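Long-range contacts in GGDEF and EAL domain-containing protein (Vibrio cholerae O1 str. 2010EL-1786, PDB 6PWJ), which pairs a GGDEF with an EAL domain, both of which appear degenerate, and so probably binds and senses cyclic di-GMP rather than making or degrading it: residues I49-F54 with N134-V139; E53-L58 with Y95-I100. All blocks are in the same frame, centred on the assembly; numbering follows the deposited sequence.

Interaction 1: I49-F54 with N134-V139; sequences ILQAEF and NLSLGV
Ile49 and Gln51 exchange two pairs of backbone bonds with Gly138 and Ser136, and these make the tight part of the contact. Ile49 N gives its hydrogen to Gly138 O at 2.9 Å and Gly138 N returns one to Ile49 O at 3.0 Å; the second pair, Gln51 N to Ser136 O and Ser136 N to Gln51 O, is slightly less regular, the last bond being the more bent at its hydrogen. Between them the buried Leu50 and Leu137 form a non-hydrogen-bonded pair with CA atoms 4.8 Å apart. The strand axes run antiparallel at 172°, joining the central strand of the GGDEF domain's sheet to its neighbour 136-142. Leu50 CD1 meets CB of Leu135 at 4.0 Å, the two side chains crossing obliquely. With CG anti to the backbone N (chi1 179°) and chi2 near 60°, CD1 of Leu137 comes to 3.5 Å from Ile49 O and 4.2 Å from Leu50 CB. Helix 106-121 packs on this face through Ile116, against Leu50, and Ile117 and Val120, against Leu135. On the other face Gln51 NE2 is hydrogen-bonded to Glu96 OE2 on the neighbouring strand. The looser, solvent end begins at the partly exposed Ser136, where regular strand pairing stops although the chains stay close. Phe54 N still reaches the exposed, poorly ordered Asn134 at its O atom, 3.1 Å away, in a bond whose acceptor position is less sure.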
# COMPACT_ATOMS: atom_id res chain seq x y z
N ILE A 49 15.66 6.95 -9.17
CA ILE A 49 16.90 6.39 -8.66
C ILE A 49 17.86 7.54 -8.40
O ILE A 49 18.21 8.28 -9.33
CB ILE A 49 17.52 5.37 -9.62
CG1 ILE A 49 16.73 4.05 -9.59
CG2 ILE A 49 18.99 5.14 -9.29
CD1 ILE A 49 17.38 2.94 -10.38
N LEU A 50 18.27 7.70 -7.15
CA LEU A 50 19.22 8.73 -6.76
C LEU A 50 20.60 8.11 -6.59
O LEU A 50 20.79 7.26 -5.70
CB LEU A 50 18.78 9.43 -5.47
CG LEU A 50 19.79 10.41 -4.87
CD1 LEU A 50 20.13 11.50 -5.88
CD2 LEU A 50 19.26 11.01 -3.58
N GLN A 51 21.54 8.51 -7.43
CA GLN A 51 22.93 8.07 -7.33
C GLN A 51 23.71 9.16 -6.60
O GLN A 51 24.12 10.15 -7.20
CB GLN A 51 23.52 7.78 -8.71
CG GLN A 51 23.03 6.48 -9.33
CD GLN A 51 23.81 6.12 -10.58
OE1 GLN A 51 24.38 6.99 -11.24
NE2 GLN A 51 23.83 4.84 -10.91
N ALA A 52 23.90 8.97 -5.29
CA ALA A 52 24.63 9.93 -4.47
C ALA A 52 26.13 9.71 -4.67
O ALA A 52 26.81 9.02 -3.91
CB ALA A 52 24.24 9.79 -3.00
N GLU A 53 26.65 10.31 -5.74
CA GLU A 53 28.07 10.20 -6.04
C GLU A 53 28.92 10.74 -4.90
O GLU A 53 30.01 10.21 -4.63
CB GLU A 53 28.40 10.92 -7.34
CG GLU A 53 27.72 10.34 -8.57
CD GLU A 53 28.38 9.06 -9.06
OE1 GLU A 53 29.57 8.85 -8.75
OE2 GLU A 53 27.70 8.27 -9.75
N PHE A 54 28.45 11.79 -4.21
CA PHE A 54 29.22 12.35 -3.11
C PHE A 54 29.33 11.37 -1.95
O PHE A 54 30.33 11.38 -1.22
CB PHE A 54 28.60 13.66 -2.64
CG PHE A 54 27.33 13.50 -1.86
CD1 PHE A 54 26.13 13.23 -2.51
CD2 PHE A 54 27.32 13.63 -0.49
CE1 PHE A 54 24.96 13.08 -1.80
CE2 PHE A 54 26.15 13.49 0.23
CZ PHE A 54 24.97 13.21 -0.42
N ASN A 134 28.30 15.32 -7.30
CA ASN A 134 27.41 15.22 -6.15
C ASN A 134 26.33 14.16 -6.32
O ASN A 134 26.04 13.44 -5.37
CB ASN A 134 26.76 16.58 -5.86
CG ASN A 134 26.07 17.17 -7.07
OD1 ASN A 134 25.71 16.46 -8.01
ND2 ASN A 134 25.89 18.49 -7.07
N LEU A 135 25.73 14.04 -7.50
CA LEU A 135 24.64 13.09 -7.66
C LEU A 135 24.24 12.99 -9.13
O LEU A 135 24.62 13.82 -9.95
CB LEU A 135 23.43 13.50 -6.81
CG LEU A 135 22.73 14.78 -7.26
CD1 LEU A 135 21.58 14.47 -8.21
CD2 LEU A 135 22.26 15.61 -6.07
N SER A 136 23.47 11.95 -9.43
CA SER A 136 22.82 11.77 -10.72
C SER A 136 21.44 11.20 -10.45
O SER A 136 21.32 10.15 -9.80
CB SER A 136 23.62 10.85 -11.64
OG SER A 136 24.93 11.36 -11.87
N LEU A 137 20.40 11.88 -10.92
CA LEU A 137 19.02 11.54 -10.59
C LEU A 137 18.27 11.13 -11.85
O LEU A 137 18.21 11.90 -12.82
CB LEU A 137 18.32 12.71 -9.90
CG LEU A 137 16.85 12.49 -9.52
CD1 LEU A 137 16.73 11.33 -8.54
CD2 LEU A 137 16.26 13.76 -8.93
N GLY A 138 17.69 9.94 -11.83
CA GLY A 138 16.86 9.47 -12.93
C GLY A 138 15.42 9.27 -12.50
O GLY A 138 15.15 8.51 -11.57
N VAL A 139 14.49 9.94 -13.17
CA VAL A 139 13.07 9.88 -12.85
C VAL A 139 12.32 9.29 -14.03
O VAL A 139 12.57 9.67 -15.18
CB VAL A 139 12.51 11.26 -12.48
CG1 VAL A 139 11.03 11.16 -12.16
CG2 VAL A 139 13.28 11.86 -11.31

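Interaction 2: E53-L58 with Y95-I100; sequences EFIKEL and YEFGII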
# COMPACT_ATOMS: atom_id res chain seq x y z
N GLU A 53 26.65 10.31 -5.74
CA GLU A 53 28.07 10.20 -6.04
C GLU A 53 28.92 10.74 -4.90
O GLU A 53 30.01 10.21 -4.63
CB GLU A 53 28.40 10.92 -7.34
CG GLU A 53 27.72 10.34 -8.57
CD GLU A 53 28.38 9.06 -9.06
OE1 GLU A 53 29.57 8.85 -8.75
OE2 GLU A 53 27.70 8.27 -9.75
N PHE A 54 28.45 11.79 -4.21
CA PHE A 54 29.22 12.35 -3.11
C PHE A 54 29.33 11.37 -1.95
O PHE A 54 30.33 11.38 -1.22
CB PHE A 54 28.60 13.66 -2.64
CG PHE A 54 27.33 13.50 -1.86
CD1 PHE A 54 26.13 13.23 -2.51
CD2 PHE A 54 27.32 13.63 -0.49
CE1 PHE A 54 24.96 13.08 -1.80
CE2 PHE A 54 26.15 13.49 0.23
CZ PHE A 54 24.97 13.21 -0.42
N ILE A 55 28.33 10.51 -1.77
CA ILE A 55 28.43 9.46 -0.75
C ILE A 55 29.44 8.41 -1.18
O ILE A 55 30.19 7.87 -0.36
CB ILE A 55 27.05 8.85 -0.47
CG1 ILE A 55 26.17 9.84 0.31
CG2 ILE A 55 27.20 7.53 0.28
CD1 ILE A 55 24.79 9.31 0.62
N LYS A 56 29.47 8.08 -2.48
CA LYS A 56 30.46 7.13 -2.97
C LYS A 56 31.87 7.62 -2.72
O LYS A 56 32.75 6.84 -2.34
CB LYS A 56 30.24 6.87 -4.46
CG LYS A 56 31.11 5.77 -5.04
CD LYS A 56 31.34 5.95 -6.53
CE LYS A 56 30.03 6.06 -7.29
NZ LYS A 56 30.25 6.28 -8.75
N GLU A 57 32.12 8.92 -2.93
CA GLU A 57 33.45 9.46 -2.72
C GLU A 57 33.86 9.37 -1.25
O GLU A 57 34.99 9.00 -0.93
CB GLU A 57 33.51 10.91 -3.20
CG GLU A 57 33.11 11.10 -4.66
CD GLU A 57 33.19 12.55 -5.10
OE1 GLU A 57 33.89 13.34 -4.44
OE2 GLU A 57 32.54 12.89 -6.12
N LEU A 58 32.94 9.72 -0.34
CA LEU A 58 33.25 9.63 1.08
C LEU A 58 33.62 8.21 1.49
O LEU A 58 34.53 8.01 2.30
CB LEU A 58 32.06 10.13 1.91
CG LEU A 58 31.93 11.65 2.07
CD1 LEU A 58 30.59 12.01 2.70
CD2 LEU A 58 33.08 12.18 2.92
N TYR A 95 25.55 3.73 -2.17
CA TYR A 95 25.38 5.15 -2.42
C TYR A 95 24.17 5.45 -3.30
O TYR A 95 23.97 6.61 -3.69
CB TYR A 95 26.63 5.74 -3.08
CG TYR A 95 26.79 5.37 -4.53
CD1 TYR A 95 27.23 4.11 -4.91
CD2 TYR A 95 26.48 6.28 -5.54
CE1 TYR A 95 27.37 3.76 -6.24
CE2 TYR A 95 26.62 5.94 -6.87
CZ TYR A 95 27.06 4.69 -7.22
OH TYR A 95 27.20 4.35 -8.55
N GLU A 96 23.35 4.45 -3.61
CA GLU A 96 22.21 4.61 -4.50
C GLU A 96 20.91 4.42 -3.72
O GLU A 96 20.85 3.66 -2.75
CB GLU A 96 22.28 3.62 -5.66
CG GLU A 96 23.58 3.70 -6.45
CD GLU A 96 23.60 2.79 -7.65
OE1 GLU A 96 23.73 1.56 -7.47
OE2 GLU A 96 23.47 3.31 -8.78
N PHE A 97 19.87 5.12 -4.17
CA PHE A 97 18.58 5.10 -3.50
C PHE A 97 17.46 5.00 -4.53
O PHE A 97 17.51 5.66 -5.57
CB PHE A 97 18.38 6.35 -2.63
CG PHE A 97 19.43 6.52 -1.57
CD1 PHE A 97 20.64 7.12 -1.86
CD2 PHE A 97 19.20 6.08 -0.28
CE1 PHE A 97 21.60 7.28 -0.89
CE2 PHE A 97 20.16 6.23 0.70
CZ PHE A 97 21.37 6.84 0.39
N GLY A 98 16.46 4.18 -4.23
CA GLY A 98 15.31 3.99 -5.10
C GLY A 98 14.05 4.50 -4.42
O GLY A 98 13.84 4.25 -3.23
N ILE A 99 13.22 5.21 -5.18
CA ILE A 99 12.00 5.81 -4.67
C ILE A 99 10.85 5.46 -5.61
O ILE A 99 10.98 5.58 -6.83
CB ILE A 99 12.13 7.34 -4.53
CG1 ILE A 99 13.36 7.70 -3.69
CG2 ILE A 99 10.88 7.93 -3.92
CD1 ILE A 99 13.57 9.19 -3.54
N ILE A 100 9.74 5.02 -5.03
CA ILE A 100 8.53 4.68 -5.78
C ILE A 100 7.42 5.61 -5.32
O ILE A 100 7.12 5.69 -4.13
CB ILE A 100 8.13 3.21 -5.58
CG1 ILE A 100 9.33 2.29 -5.81
CG2 ILE A 100 7.00 2.83 -6.52
CD1 ILE A 100 9.06 0.83 -5.49
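Lys56 lies along the ring of Tyr95, the two side chains pointing the same way. By sequence, Tyr95, Glu96 and Phe97 occupy the last three positions of the GGDEF signature, where the hairpin enters strand 96-102; a tyrosine thus stands where the signature has its aspartate, so this copy is probably degenerate. Helix 53-61 comes up against that hairpin. Followed outward, Lys56 CB lies 3.8 Å from Tyr95 CG, near the root of the ring. Its CG is anti to the backbone N (chi1 -173°), which sends the chain along the tyrosine, and a bend at chi3 (-55°) brings CE over the face. Lys56 CE is 3.6 Å from the centroid of the Tyr95 ring and 24° off the normal, a CH-pi contact displaced toward the hydroxyl end. The tip, Lys56 NZ, passes Tyr95 OH at 3.6 Å and ends in a salt bridge to Glu53 OE1 at 2.7 Å, met on the syn side of the carboxylate. That bridge, between residues three apart in the first turn of the helix, should limit the swing of the lysine and keep its methylenes on the ring. The opposite face is taken by Glu96 CG, over the ring centre, so the tyrosine is clamped between two aliphatic groups. Ile55 works on the buried side, with Met70 and Val71 of helix 64-81 close by: its CG2 packs on Tyr95 CB at 3.8 Å, and its CD1 reaches the edge of the Phe97 ring, 4.1 Å from CE1.

In the fold
From the N terminus, strand 45-51 runs into the turn at Ala52 and on into helix 53-61, so both interactions start from the same short piece of chain. The first return comes after helix 64-81 and the hairpin from strand 88-91 to 96-102, where interaction 2 closes the smaller loop. The chain then passes through helix 106-121 and an unmodelled gap before strand 136-142 closes interaction 1, whose larger loop contains the smaller one. In the order of the sheet, strand 45-51 lies between 96-102 and 136-142, with helix 53-61 anchored at its end; backbone bonding between Leu50 and Phe97 ties it to 96-102 and so joins the two contacts.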